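Local structure of sulfotransferase (Mus musculus, 5X2B) at residues C104-I109 against K167-I172; S159-K164 against R268-G273; S24-D29 against L95-K100; S152-V157 against E261-K266. The protein probably transfers a sulfonate group to an acceptor molecule as a cytosolic sulfotransferase, and is seen here with adenosine-3'-5'-diphosphate bound. All blocks are in the same frame, centred on the assembly; numbering follows the deposited sequence.

Interaction 1: residues C104-I109 against K167-I172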
loop_
_atom_site.group_PDB
_atom_site.type_symbol
_atom_site.label_atom_id
_atom_site.label_comp_id
_atom_site.label_asym_id
_atom_site.label_seq_id
_atom_site.Cartn_x
_atom_site.Cartn_y
_atom_site.Cartn_z
ATOM N N CYS A 104 4.447 -16.959 -3.167
ATOM C CA CYS A 104 5.388 -15.916 -2.828
ATOM C C CYS A 104 4.861 -15.306 -1.575
ATOM O O CYS A 104 3.659 -15.190 -1.372
ATOM C CB CYS A 104 5.464 -14.805 -3.872
ATOM S SG CYS A 104 5.934 -15.325 -5.511
ATOM N N LYS A 105 5.789 -14.936 -0.725
ATOM C CA LYS A 105 5.472 -14.257 0.468
ATOM C C LYS A 105 4.759 -12.970 0.164
ATOM O O LYS A 105 5.173 -12.210 -0.685
ATOM C CB LYS A 105 6.763 -13.942 1.168
ATOM C CG LYS A 105 7.507 -15.172 1.505
ATOM C CD LYS A 105 8.402 -14.890 2.649
ATOM C CE LYS A 105 8.972 -16.147 3.224
ATOM N NZ LYS A 105 8.877 -16.035 4.681
ATOM N N ILE A 106 3.714 -12.693 0.903
ATOM C CA ILE A 106 3.113 -11.375 0.858
ATOM C C ILE A 106 3.297 -10.618 2.158
ATOM O O ILE A 106 3.296 -11.191 3.233
ATOM C CB ILE A 106 1.659 -11.499 0.610
ATOM C CG1 ILE A 106 1.505 -12.406 -0.591
ATOM C CG2 ILE A 106 1.013 -10.117 0.377
ATOM C CD1 ILE A 106 2.078 -11.808 -1.835
ATOM N N ILE A 107 3.497 -9.314 2.035
ATOM C CA ILE A 107 3.265 -8.435 3.150
ATOM C C ILE A 107 2.228 -7.450 2.751
ATOM O O ILE A 107 2.432 -6.681 1.818
ATOM C CB ILE A 107 4.476 -7.662 3.536
ATOM C CG1 ILE A 107 5.580 -8.635 3.892
ATOM C CG2 ILE A 107 4.142 -6.772 4.759
ATOM C CD1 ILE A 107 6.945 -7.976 4.002
ATOM N N TYR A 108 1.102 -7.502 3.451
ATOM C CA TYR A 108 -0.011 -6.636 3.179
ATOM C C TYR A 108 -0.104 -5.720 4.369
ATOM O O TYR A 108 -0.254 -6.200 5.485
ATOM C CB TYR A 108 -1.280 -7.432 3.098
ATOM C CG TYR A 108 -2.488 -6.579 2.790
ATOM C CD1 TYR A 108 -3.237 -6.004 3.806
ATOM C CD2 TYR A 108 -2.859 -6.332 1.494
ATOM C CE1 TYR A 108 -4.346 -5.210 3.522
ATOM C CE2 TYR A 108 -3.962 -5.570 1.192
ATOM C CZ TYR A 108 -4.701 -4.999 2.206
ATOM O OH TYR A 108 -5.807 -4.214 1.899
ATOM N N ILE A 109 -0.011 -4.411 4.155
ATOM C CA ILE A 109 -0.025 -3.493 5.278
ATOM C C ILE A 109 -1.422 -2.886 5.347
ATOM O O ILE A 109 -2.105 -2.810 4.312
ATOM C CB ILE A 109 1.106 -2.425 5.182
ATOM C CG1 ILE A 109 0.951 -1.420 6.312
ATOM C CG2 ILE A 109 1.106 -1.702 3.826
ATOM C CD1 ILE A 109 1.961 -0.291 6.236
ATOM N N LYS A 167 0.982 -19.296 5.324
ATOM C CA LYS A 167 2.374 -19.160 5.799
ATOM C C LYS A 167 3.279 -18.053 5.130
ATOM O O LYS A 167 4.176 -17.472 5.749
ATOM C CB LYS A 167 3.075 -20.508 5.639
ATOM C CG LYS A 167 2.691 -21.607 6.613
ATOM C CD LYS A 167 3.733 -22.727 6.523
ATOM C CE LYS A 167 3.128 -24.111 6.655
ATOM N NZ LYS A 167 2.579 -24.250 7.944
ATOM N N ASN A 168 3.107 -17.843 3.842
ATOM C CA ASN A 168 3.877 -16.846 3.124
ATOM C C ASN A 168 3.210 -15.480 3.217
ATOM O O ASN A 168 3.511 -14.583 2.449
ATOM C CB ASN A 168 3.889 -17.257 1.693
ATOM C CG ASN A 168 2.513 -17.693 1.236
ATOM O OD1 ASN A 168 1.882 -18.582 1.850
ATOM N ND2 ASN A 168 2.013 -17.047 0.187
ATOM N N VAL A 169 2.284 -15.324 4.153
ATOM C CA VAL A 169 1.569 -14.047 4.309
ATOM C C VAL A 169 1.667 -13.418 5.691
ATOM O O VAL A 169 1.503 -14.081 6.678
ATOM C CB VAL A 169 0.084 -14.181 3.985
ATOM C CG1 VAL A 169 -0.626 -12.864 4.294
ATOM C CG2 VAL A 169 -0.084 -14.573 2.547
ATOM N N LEU A 170 1.927 -12.111 5.724
ATOM C CA LEU A 170 2.003 -11.359 6.961
ATOM C C LEU A 170 1.235 -10.055 6.827
ATOM O O LEU A 170 1.412 -9.295 5.882
ATOM C CB LEU A 170 3.444 -11.024 7.331
ATOM C CG LEU A 170 3.599 -10.365 8.716
ATOM C CD1 LEU A 170 3.505 -11.386 9.870
ATOM C CD2 LEU A 170 4.914 -9.643 8.802
ATOM N N PHE A 171 0.369 -9.800 7.785
ATOM C CA PHE A 171 -0.321 -8.557 7.775
ATOM C C PHE A 171 0.402 -7.650 8.703
ATOM O O PHE A 171 1.016 -8.094 9.687
ATOM C CB PHE A 171 -1.759 -8.722 8.191
ATOM C CG PHE A 171 -2.671 -8.905 7.039
ATOM C CD1 PHE A 171 -2.695 -10.099 6.332
ATOM C CD2 PHE A 171 -3.494 -7.878 6.634
ATOM C CE1 PHE A 171 -3.575 -10.270 5.231
ATOM C CE2 PHE A 171 -4.391 -8.034 5.541
ATOM C CZ PHE A 171 -4.435 -9.227 4.844
ATOM N N ILE A 172 0.363 -6.380 8.340
ATOM C CA ILE A 172 0.933 -5.329 9.142
ATOM C C ILE A 172 -0.018 -4.134 9.240
ATOM O O ILE A 172 -0.726 -3.806 8.271
ATOM C CB ILE A 172 2.256 -4.860 8.531
ATOM C CG1 ILE A 172 3.326 -5.901 8.716
ATOM C CG2 ILE A 172 2.717 -3.580 9.210
ATOM C CD1 ILE A 172 3.687 -6.177 10.179
#
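Asn168 turns its amide onto the chain just before strand 105-110: ND2 donates to Cys104 O at 2.9 Å. The N-H points almost straight at the oxygen (171°), which lies near the amide plane, while the donor stands above the carbonyl plane of Cys104. Val169 sets CG2 4.0 Å from Ile106 CB, the two side chains lying alongside. Leu170 uses both its N and its O toward strand 105-110, its N bonding to Ile106 O and its O receiving Tyr108 N at 3.0 Å. The regular parallel register, with axes 4.6 Å apart at 18°, joins an inner strand to an edge strand, 169-173, of the five-stranded parallel sheet in this P-loop-type sulfotransferase fold. Phe171 offers a ring face to Tyr108 CB, though the two rings sit too close in the model for finer detail; Tyr108 CG lies anti to its backbone N (chi1 -179°), running beside Phe171 while its OH bonds to His156. Ile172 donates its N to Tyr108 O at 2.9 Å and lays CG1 4.1 Å from Ile107 CG2.

Interaction 2: residues S159-K164 against R268-G273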
loop_
_atom_site.group_PDB
_atom_site.type_symbol
_atom_site.label_atom_id
_atom_site.label_comp_id
_atom_site.label_asym_id
_atom_site.label_seq_id
_atom_site.Cartn_x
_atom_site.Cartn_y
_atom_site.Cartn_z
ATOM N N SER A 159 -10.579 -9.399 0.682
ATOM C CA SER A 159 -10.009 -10.328 -0.239
ATOM C C SER A 159 -8.729 -10.771 0.387
ATOM O O SER A 159 -8.418 -11.955 0.471
ATOM C CB SER A 159 -9.725 -9.623 -1.562
ATOM O OG SER A 159 -8.947 -8.434 -1.385
ATOM N N TRP A 160 -7.991 -9.789 0.863
ATOM C CA TRP A 160 -6.676 -10.109 1.321
ATOM C C TRP A 160 -6.785 -10.810 2.607
ATOM O O TRP A 160 -6.005 -11.678 2.939
ATOM C CB TRP A 160 -5.841 -8.858 1.465
ATOM C CG TRP A 160 -5.362 -8.517 0.162
ATOM C CD1 TRP A 160 -5.775 -7.506 -0.652
ATOM C CD2 TRP A 160 -4.418 -9.246 -0.563
ATOM N NE1 TRP A 160 -5.113 -7.554 -1.835
ATOM C CE2 TRP A 160 -4.255 -8.627 -1.801
ATOM C CE3 TRP A 160 -3.659 -10.376 -0.275
ATOM C CZ2 TRP A 160 -3.387 -9.072 -2.751
ATOM C CZ3 TRP A 160 -2.786 -10.824 -1.202
ATOM C CH2 TRP A 160 -2.650 -10.176 -2.437
ATOM N N GLU A 161 -7.767 -10.430 3.367
ATOM C CA GLU A 161 -7.754 -10.934 4.681
ATOM C C GLU A 161 -7.966 -12.415 4.563
ATOM O O GLU A 161 -7.704 -13.135 5.488
ATOM C CB GLU A 161 -8.860 -10.307 5.501
ATOM C CG GLU A 161 -8.873 -10.787 6.951
ATOM C CD GLU A 161 -9.846 -10.017 7.902
ATOM O OE1 GLU A 161 -10.641 -9.205 7.415
ATOM O OE2 GLU A 161 -9.831 -10.214 9.138
ATOM N N GLU A 162 -8.451 -12.899 3.427
ATOM C CA GLU A 162 -8.801 -14.317 3.365
ATOM C C GLU A 162 -7.610 -15.221 3.519
ATOM O O GLU A 162 -7.732 -16.433 3.700
ATOM C CB GLU A 162 -9.447 -14.631 2.039
ATOM C CG GLU A 162 -10.823 -14.190 2.079
ATOM C CD GLU A 162 -11.611 -14.725 0.933
ATOM O OE1 GLU A 162 -11.099 -15.570 0.162
ATOM O OE2 GLU A 162 -12.767 -14.296 0.824
ATOM N N HIS A 163 -6.442 -14.645 3.397
ATOM C CA HIS A 163 -5.294 -15.469 3.307
ATOM C C HIS A 163 -4.401 -15.020 4.419
ATOM O O HIS A 163 -3.202 -15.277 4.406
ATOM C CB HIS A 163 -4.643 -15.299 1.929
ATOM C CG HIS A 163 -5.615 -15.392 0.815
ATOM N ND1 HIS A 163 -6.020 -16.594 0.271
ATOM C CD2 HIS A 163 -6.329 -14.425 0.166
ATOM C CE1 HIS A 163 -6.925 -16.356 -0.656
ATOM N NE2 HIS A 163 -7.127 -15.075 -0.748
ATOM N N LYS A 164 -4.988 -14.327 5.391
ATOM C CA LYS A 164 -4.234 -13.877 6.537
ATOM C C LYS A 164 -3.581 -15.031 7.301
ATOM O O LYS A 164 -2.512 -14.823 7.855
ATOM C CB LYS A 164 -5.084 -13.053 7.481
ATOM C CG LYS A 164 -4.375 -12.778 8.791
ATOM C CD LYS A 164 -4.665 -11.380 9.330
ATOM C CE LYS A 164 -4.817 -11.349 10.871
ATOM N NZ LYS A 164 -3.538 -11.348 11.683
ATOM N N ARG A 268 -17.851 -7.220 9.204
ATOM C CA ARG A 268 -18.651 -7.855 10.247
ATOM C C ARG A 268 -17.740 -8.412 11.306
ATOM O O ARG A 268 -17.500 -7.816 12.360
ATOM C CB ARG A 268 -19.484 -9.045 9.705
ATOM C CG ARG A 268 -20.184 -8.888 8.358
ATOM C CD ARG A 268 -21.553 -8.202 8.475
ATOM N NE ARG A 268 -22.655 -9.072 8.914
ATOM C CZ ARG A 268 -23.489 -9.720 8.093
ATOM N NH1 ARG A 268 -24.467 -10.467 8.587
ATOM N NH2 ARG A 268 -23.356 -9.634 6.774
ATOM N N ASN A 269 -17.225 -9.585 10.985
ATOM C CA ASN A 269 -16.608 -10.445 11.956
ATOM C C ASN A 269 -15.180 -10.562 11.527
ATOM O O ASN A 269 -14.519 -11.571 11.777
ATOM C CB ASN A 269 -17.284 -11.808 11.921
ATOM C CG ASN A 269 -18.242 -11.950 10.744
ATOM O OD1 ASN A 269 -17.839 -11.828 9.597
ATOM N ND2 ASN A 269 -19.507 -12.213 11.029
ATOM N N SER A 270 -14.719 -9.521 10.841
ATOM C CA SER A 270 -13.334 -9.438 10.413
ATOM C C SER A 270 -12.435 -9.093 11.603
ATOM O O SER A 270 -12.478 -8.008 12.137
ATOM C CB SER A 270 -13.207 -8.401 9.310
ATOM O OG SER A 270 -12.098 -7.591 9.580
ATOM N N ASP A 271 -11.640 -10.050 12.032
ATOM C CA ASP A 271 -10.741 -9.877 13.150
ATOM C C ASP A 271 -9.998 -8.594 12.998
ATOM O O ASP A 271 -9.691 -7.876 13.935
ATOM C CB ASP A 271 -9.684 -10.971 13.118
ATOM C CG ASP A 271 -10.260 -12.353 13.321
ATOM O OD1 ASP A 271 -9.538 -13.211 13.864
ATOM O OD2 ASP A 271 -11.424 -12.588 12.935
ATOM N N VAL A 272 -9.666 -8.348 11.765
ATOM C CA VAL A 272 -8.865 -7.219 11.448
ATOM C C VAL A 272 -9.793 -6.060 11.779
ATOM O O VAL A 272 -9.442 -5.217 12.608
ATOM C CB VAL A 272 -8.334 -7.348 9.973
ATOM C CG1 VAL A 272 -7.798 -6.023 9.376
ATOM C CG2 VAL A 272 -7.247 -8.429 9.906
ATOM N N GLY A 273 -10.999 -6.061 11.208
ATOM C CA GLY A 273 -11.993 -5.074 11.599
ATOM C C GLY A 273 -11.828 -4.670 13.060
ATOM O O GLY A 273 -11.438 -3.553 13.388
#
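Glu161 and Val272 lie alongside each other pointing opposite ways, the carboxylate of the first running on to the start of the helix that carries the second. With CG opposite the backbone N (chi1 -178°) and the chain extended beyond it, Glu161 reaches two donors with its two oxygens. Glu161 OE1 receives the hydroxyl of Ser270 at 3.1 Å from OG, using the syn lone pair, on the side of OE2. Glu161 OE2 takes the backbone N-H of Val272 at 3.2 Å from N, with a 157° angle at hydrogen, although that nitrogen's position is less certain. Ser270 OG also accepts from Gly273 N, in a bond modelled very short, which would link the carboxylate to the first turn of helix 271-281. Two bonds to different groups would limit rotation of the carboxylate, and the helix N-terminus would probably favour its negative charge. Lys164 crosses Val272 at a slant, its CE lying 3.9 Å from Val272 CG2. Val272 also rests on Phe173 and Lys164 on Phe171, both of strand 169-173. The arrangement is that of a helix N-terminus with a serine N-cap, met by a glutamate from the last part of helix 153-161.

Interaction 3: residues S24-D29 against L95-K100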
loop_
_atom_site.group_PDB
_atom_site.type_symbol
_atom_site.label_atom_id
_atom_site.label_comp_id
_atom_site.label_asym_id
_atom_site.label_seq_id
_atom_site.Cartn_x
_atom_site.Cartn_y
_atom_site.Cartn_z
ATOM N N SER A 24 -2.973 -8.545 -18.962
ATOM C CA SER A 24 -1.862 -9.449 -19.219
ATOM C C SER A 24 -1.265 -10.013 -17.937
ATOM O O SER A 24 -0.308 -10.791 -17.953
ATOM C CB SER A 24 -0.778 -8.667 -19.943
ATOM O OG SER A 24 -1.155 -8.454 -21.282
ATOM N N LEU A 25 -1.831 -9.608 -16.819
ATOM C CA LEU A 25 -1.181 -9.800 -15.533
ATOM C C LEU A 25 -0.834 -11.263 -15.273
ATOM O O LEU A 25 0.205 -11.586 -14.742
ATOM C CB LEU A 25 -2.106 -9.269 -14.423
ATOM C CG LEU A 25 -1.779 -7.964 -13.663
ATOM C CD1 LEU A 25 -0.579 -7.194 -14.208
ATOM C CD2 LEU A 25 -2.983 -7.029 -13.566
ATOM N N ASP A 26 -1.737 -12.161 -15.579
ATOM C CA ASP A 26 -1.517 -13.508 -15.156
ATOM C C ASP A 26 -0.462 -14.130 -16.029
ATOM O O ASP A 26 -0.026 -15.264 -15.818
ATOM C CB ASP A 26 -2.790 -14.272 -15.304
ATOM C CG ASP A 26 -3.515 -14.345 -14.065
ATOM O OD1 ASP A 26 -2.926 -13.977 -13.032
ATOM O OD2 ASP A 26 -4.667 -14.791 -14.136
ATOM N N SER A 27 -0.049 -13.397 -17.042
ATOM C CA SER A 27 1.099 -13.848 -17.796
ATOM C C SER A 27 2.341 -13.538 -16.986
ATOM O O SER A 27 3.451 -13.630 -17.504
ATOM C CB SER A 27 1.204 -13.147 -19.137
ATOM O OG SER A 27 1.667 -11.829 -18.948
ATOM N N PHE A 28 2.169 -13.133 -15.724
ATOM C CA PHE A 28 3.325 -12.874 -14.864
ATOM C C PHE A 28 3.818 -14.125 -14.234
ATOM O O PHE A 28 3.060 -14.936 -13.680
ATOM C CB PHE A 28 3.049 -11.889 -13.743
ATOM C CG PHE A 28 4.232 -11.652 -12.822
ATOM C CD1 PHE A 28 5.313 -10.874 -13.224
ATOM C CD2 PHE A 28 4.240 -12.150 -11.534
ATOM C CE1 PHE A 28 6.389 -10.641 -12.342
ATOM C CE2 PHE A 28 5.325 -11.883 -10.651
ATOM C CZ PHE A 28 6.380 -11.145 -11.066
ATOM N N ASP A 29 5.137 -14.202 -14.294
ATOM C CA ASP A 29 5.876 -15.357 -13.917
ATOM C C ASP A 29 6.718 -15.003 -12.710
ATOM O O ASP A 29 7.754 -14.344 -12.769
ATOM C CB ASP A 29 6.650 -15.842 -15.141
ATOM C CG ASP A 29 5.686 -16.290 -16.306
ATOM O OD1 ASP A 29 4.469 -16.537 -16.081
ATOM O OD2 ASP A 29 6.131 -16.395 -17.461
ATOM N N LEU A 95 -4.211 -9.957 -8.536
ATOM C CA LEU A 95 -2.919 -10.507 -8.308
ATOM C C LEU A 95 -2.759 -11.745 -9.224
ATOM O O LEU A 95 -3.642 -12.606 -9.272
ATOM C CB LEU A 95 -2.832 -10.902 -6.854
ATOM C CG LEU A 95 -1.406 -11.219 -6.428
ATOM C CD1 LEU A 95 -0.627 -9.981 -6.158
ATOM C CD2 LEU A 95 -1.414 -12.015 -5.211
ATOM N N PRO A 96 -1.635 -11.830 -9.965
ATOM C CA PRO A 96 -1.272 -12.862 -10.928
ATOM C C PRO A 96 -1.338 -14.227 -10.354
ATOM O O PRO A 96 -0.735 -14.472 -9.333
ATOM C CB PRO A 96 0.176 -12.551 -11.226
ATOM C CG PRO A 96 0.244 -11.113 -11.096
ATOM C CD PRO A 96 -0.654 -10.741 -9.995
ATOM N N VAL A 97 -2.036 -15.117 -11.030
ATOM C CA VAL A 97 -2.256 -16.420 -10.487
ATOM C C VAL A 97 -0.961 -17.007 -10.103
ATOM O O VAL A 97 -0.820 -17.655 -9.101
ATOM C CB VAL A 97 -2.758 -17.340 -11.520
ATOM C CG1 VAL A 97 -1.776 -17.423 -12.640
ATOM C CG2 VAL A 97 -2.937 -18.697 -10.886
ATOM N N THR A 98 0.014 -16.754 -10.934
ATOM C CA THR A 98 1.257 -17.428 -10.812
ATOM C C THR A 98 1.878 -17.077 -9.474
ATOM O O THR A 98 2.638 -17.829 -8.902
ATOM C CB THR A 98 2.129 -16.991 -11.953
ATOM O OG1 THR A 98 2.360 -18.109 -12.830
ATOM C CG2 THR A 98 3.409 -16.452 -11.453
ATOM N N VAL A 99 1.539 -15.912 -8.954
ATOM C CA VAL A 99 2.048 -15.530 -7.646
ATOM C C VAL A 99 1.315 -16.366 -6.621
ATOM O O VAL A 99 1.851 -16.741 -5.569
ATOM C CB VAL A 99 1.799 -14.020 -7.323
ATOM C CG1 VAL A 99 2.235 -13.680 -5.915
ATOM C CG2 VAL A 99 2.547 -13.155 -8.257
ATOM N N LYS A 100 0.057 -16.655 -6.921
ATOM C CA LYS A 100 -0.703 -17.437 -5.980
ATOM C C LYS A 100 -0.073 -18.824 -5.949
ATOM O O LYS A 100 0.140 -19.390 -4.881
ATOM C CB LYS A 100 -2.184 -17.406 -6.347
ATOM C CG LYS A 100 -2.719 -15.996 -6.224
ATOM C CD LYS A 100 -4.089 -15.823 -6.786
ATOM C CE LYS A 100 -4.317 -14.362 -7.116
ATOM N NZ LYS A 100 -5.636 -14.210 -7.800
#
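Phe28 overlaps Pro96 and Val99 with one flank of its side chain. Phe28 CB lies 3.9 Å from Pro96 CB, and the ring edge at CD2 comes 3.8 Å from Val99 CG2, a methyl near the ring plane. Chi1 of 178° places CG opposite the backbone N and sends the ring along Pro96 to Val99. Leu25 brings its carbonyl to the proline, O to Pro96 CB 3.6 Å. On the exposed side Asp26 crosses Val97 at about a right angle, and its OD1 accepts the N-H of Val97, the first residue of helix 97-102; the modelled 2.5 Å from OD1 to Val97 N is very short and that oxygen's place less sure. Pro96 occupies the N-cap position. The contact joins the loop between helix 19-23 and strand 35-38 to this helix start, while Phe36 of that strand touches both Phe28 and Val99. Chemically, apolar packing lies next to a carboxylate at a helix N-terminus, where, if the placement holds, the helix dipole would probably favour the negative charge of Asp26.

Interaction 4: residues S152-V157 against E261-K266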
loop_
_atom_site.group_PDB
_atom_site.type_symbol
_atom_site.label_atom_id
_atom_site.label_comp_id
_atom_site.label_asym_id
_atom_site.label_seq_id
_atom_site.Cartn_x
_atom_site.Cartn_y
_atom_site.Cartn_z
ATOM N N SER A 152 -12.948 -0.350 -3.737
ATOM C CA SER A 152 -13.415 -0.192 -2.384
ATOM C C SER A 152 -12.410 -0.610 -1.350
ATOM O O SER A 152 -11.918 -1.730 -1.325
ATOM C CB SER A 152 -14.622 -1.049 -2.105
ATOM O OG SER A 152 -14.726 -1.146 -0.708
ATOM N N TRP A 153 -12.144 0.267 -0.427
ATOM C CA TRP A 153 -11.289 -0.135 0.617
ATOM C C TRP A 153 -11.730 -1.529 0.998
ATOM O O TRP A 153 -11.003 -2.502 0.851
ATOM C CB TRP A 153 -11.508 0.767 1.776
ATOM C CG TRP A 153 -10.575 0.516 2.823
ATOM C CD1 TRP A 153 -9.290 0.878 2.829
ATOM C CD2 TRP A 153 -10.826 -0.152 4.077
ATOM N NE1 TRP A 153 -8.696 0.479 4.002
ATOM C CE2 TRP A 153 -9.629 -0.150 4.797
ATOM C CE3 TRP A 153 -11.951 -0.758 4.657
ATOM C CZ2 TRP A 153 -9.500 -0.722 6.064
ATOM C CZ3 TRP A 153 -11.831 -1.329 5.920
ATOM C CH2 TRP A 153 -10.621 -1.306 6.605
ATOM N N PHE A 154 -12.965 -1.621 1.452
ATOM C CA PHE A 154 -13.370 -2.802 2.195
ATOM C C PHE A 154 -13.058 -4.057 1.421
ATOM O O PHE A 154 -12.553 -4.994 1.969
ATOM C CB PHE A 154 -14.855 -2.746 2.563
ATOM C CG PHE A 154 -15.239 -1.522 3.378
ATOM C CD1 PHE A 154 -15.279 -1.567 4.760
ATOM C CD2 PHE A 154 -15.561 -0.326 2.742
ATOM C CE1 PHE A 154 -15.655 -0.459 5.501
ATOM C CE2 PHE A 154 -15.909 0.777 3.461
ATOM C CZ PHE A 154 -15.964 0.723 4.847
ATOM N N ASP A 155 -13.346 -4.065 0.145
ATOM C CA ASP A 155 -13.028 -5.185 -0.665
ATOM C C ASP A 155 -11.556 -5.507 -0.663
ATOM O O ASP A 155 -11.180 -6.669 -0.574
ATOM C CB ASP A 155 -13.454 -4.888 -2.072
ATOM C CG ASP A 155 -14.936 -4.799 -2.189
ATOM O OD1 ASP A 155 -15.564 -5.092 -1.140
ATOM O OD2 ASP A 155 -15.483 -4.492 -3.294
ATOM N N HIS A 156 -10.710 -4.494 -0.760
ATOM C CA HIS A 156 -9.289 -4.754 -0.820
ATOM C C HIS A 156 -8.878 -5.607 0.347
ATOM O O HIS A 156 -8.244 -6.664 0.264
ATOM C CB HIS A 156 -8.526 -3.447 -0.745
ATOM C CG HIS A 156 -7.144 -3.564 -1.310
ATOM N ND1 HIS A 156 -6.046 -3.749 -0.518
ATOM C CD2 HIS A 156 -6.721 -3.598 -2.588
ATOM C CE1 HIS A 156 -4.965 -3.856 -1.294
ATOM N NE2 HIS A 156 -5.349 -3.762 -2.557
ATOM N N VAL A 157 -9.250 -5.094 1.466
ATOM C CA VAL A 157 -8.774 -5.617 2.688
ATOM C C VAL A 157 -9.257 -7.041 2.832
ATOM O O VAL A 157 -8.524 -7.953 3.272
ATOM C CB VAL A 157 -9.383 -4.742 3.779
ATOM C CG1 VAL A 157 -9.008 -5.219 5.142
ATOM C CG2 VAL A 157 -8.930 -3.332 3.607
ATOM N N GLU A 261 -21.659 2.430 10.175
ATOM C CA GLU A 261 -22.616 1.408 9.814
ATOM C C GLU A 261 -22.206 0.591 8.616
ATOM O O GLU A 261 -22.380 -0.621 8.603
ATOM C CB GLU A 261 -23.943 2.062 9.551
ATOM C CG GLU A 261 -24.500 2.649 10.816
ATOM C CD GLU A 261 -25.922 3.154 10.630
ATOM O OE1 GLU A 261 -26.542 2.803 9.597
ATOM O OE2 GLU A 261 -26.410 3.900 11.504
ATOM N N LEU A 262 -21.677 1.236 7.590
ATOM C CA LEU A 262 -21.169 0.471 6.468
ATOM C C LEU A 262 -19.983 -0.343 6.938
ATOM O O LEU A 262 -19.786 -1.485 6.530
ATOM C CB LEU A 262 -20.702 1.372 5.335
ATOM C CG LEU A 262 -20.788 0.776 3.921
ATOM C CD1 LEU A 262 -20.143 1.700 2.902
ATOM C CD2 LEU A 262 -20.135 -0.585 3.797
ATOM N N PHE A 263 -19.162 0.271 7.771
ATOM C CA PHE A 263 -17.999 -0.422 8.213
ATOM C C PHE A 263 -18.400 -1.675 8.943
ATOM O O PHE A 263 -17.910 -2.772 8.707
ATOM C CB PHE A 263 -17.198 0.383 9.189
ATOM C CG PHE A 263 -16.045 -0.384 9.701
ATOM C CD1 PHE A 263 -14.807 -0.298 9.071
ATOM C CD2 PHE A 263 -16.215 -1.285 10.750
ATOM C CE1 PHE A 263 -13.746 -1.040 9.535
ATOM C CE2 PHE A 263 -15.159 -2.031 11.223
ATOM C CZ PHE A 263 -13.921 -1.913 10.621
ATOM N N THR A 264 -19.272 -1.472 9.893
ATOM C CA THR A 264 -19.773 -2.553 10.685
ATOM C C THR A 264 -20.554 -3.548 9.838
ATOM O O THR A 264 -20.644 -4.717 10.180
ATOM C CB THR A 264 -20.705 -2.009 11.710
ATOM O OG1 THR A 264 -19.960 -1.188 12.629
ATOM C CG2 THR A 264 -21.381 -3.155 12.414
ATOM N N GLU A 265 -21.124 -3.072 8.743
ATOM C CA GLU A 265 -21.824 -3.940 7.801
ATOM C C GLU A 265 -20.844 -4.742 6.970
ATOM O O GLU A 265 -21.038 -5.929 6.738
ATOM C CB GLU A 265 -22.690 -3.106 6.884
ATOM C CG GLU A 265 -23.179 -3.798 5.642
ATOM C CD GLU A 265 -23.889 -2.824 4.719
ATOM O OE1 GLU A 265 -25.091 -2.587 4.944
ATOM O OE2 GLU A 265 -23.254 -2.269 3.791
ATOM N N LYS A 266 -19.783 -4.113 6.494
ATOM C CA LYS A 266 -18.862 -4.869 5.701
ATOM C C LYS A 266 -17.884 -5.641 6.601
ATOM O O LYS A 266 -17.632 -6.804 6.359
ATOM C CB LYS A 266 -18.147 -3.976 4.678
ATOM C CG LYS A 266 -19.039 -3.440 3.574
ATOM C CD LYS A 266 -19.068 -4.304 2.284
ATOM C CE LYS A 266 -18.282 -3.649 1.109
ATOM N NZ LYS A 266 -18.237 -4.484 -0.187
#
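Trp153 touches Phe263 through the far corner of its indole, CZ3 lying 4.1 Å from Phe263 CE1, with the two side chains set at a slant. Phe154 follows as the main apolar bridge between the helices. Its CG is anti to the carbonyl carbon (chi1 -58°), and the ring reaches across to helix 253-266, where Phe154 CE1 lies 3.6 Å from Phe263 CA and 3.7 Å from Phe263 CD1. Lys266 CG and Leu262 CD2 come over a face of this ring, while Lys266 CB approaches Phe154 CD1 to 3.7 Å. Asp155 then takes the charged end of the same lysine: Lys266 NZ donates to Asp155 OD1 at 2.9 Å in a salt bridge, meeting the oxygen on its syn side and 17° out of the carboxylate plane. The bends of the Lys266 chain at chi2 and chi3 let its methylenes lie against Phe154 before the ammonium group reaches Asp155. The axes of segments 153-157 and 261-266 approach to 11.1 Å and are inclined at 27°, so large side chains rather than close backbones span the gap. Trp153 also meets Tyr40 edge-to-face and touches Phe143 and Leu276. This is a near-parallel helix pair, with an aromatic interior and a salt bridge between exposed Asp155 and partly exposed Lys266, in the helical layers around the parallel sheet of the sulfotransferase fold.

How the interactions relate
Interaction 1 lies within the central sheet and interaction 3 is mostly buried, though with exposed Asp26 and Asp29; interactions 2 and 4 are partly buried. Helix 153-161 serves both of these latter contacts: its start pairs with helix 253-266, its end with the beginning of helix 271-281, and Gly273 packs on Phe263 between them. The same helix covers the sheet, Trp160 stacking on Tyr108 and Val157 touching its hydroxyl. Interaction 3 adjoins the sheet through Val99 and Cys104. Chemistry follows place: backbone bonds dominate in the sheet, carboxylates meet helix N-termini in interactions 2 and 3, and aromatic packing with a salt bridge joins the helices of interaction 4.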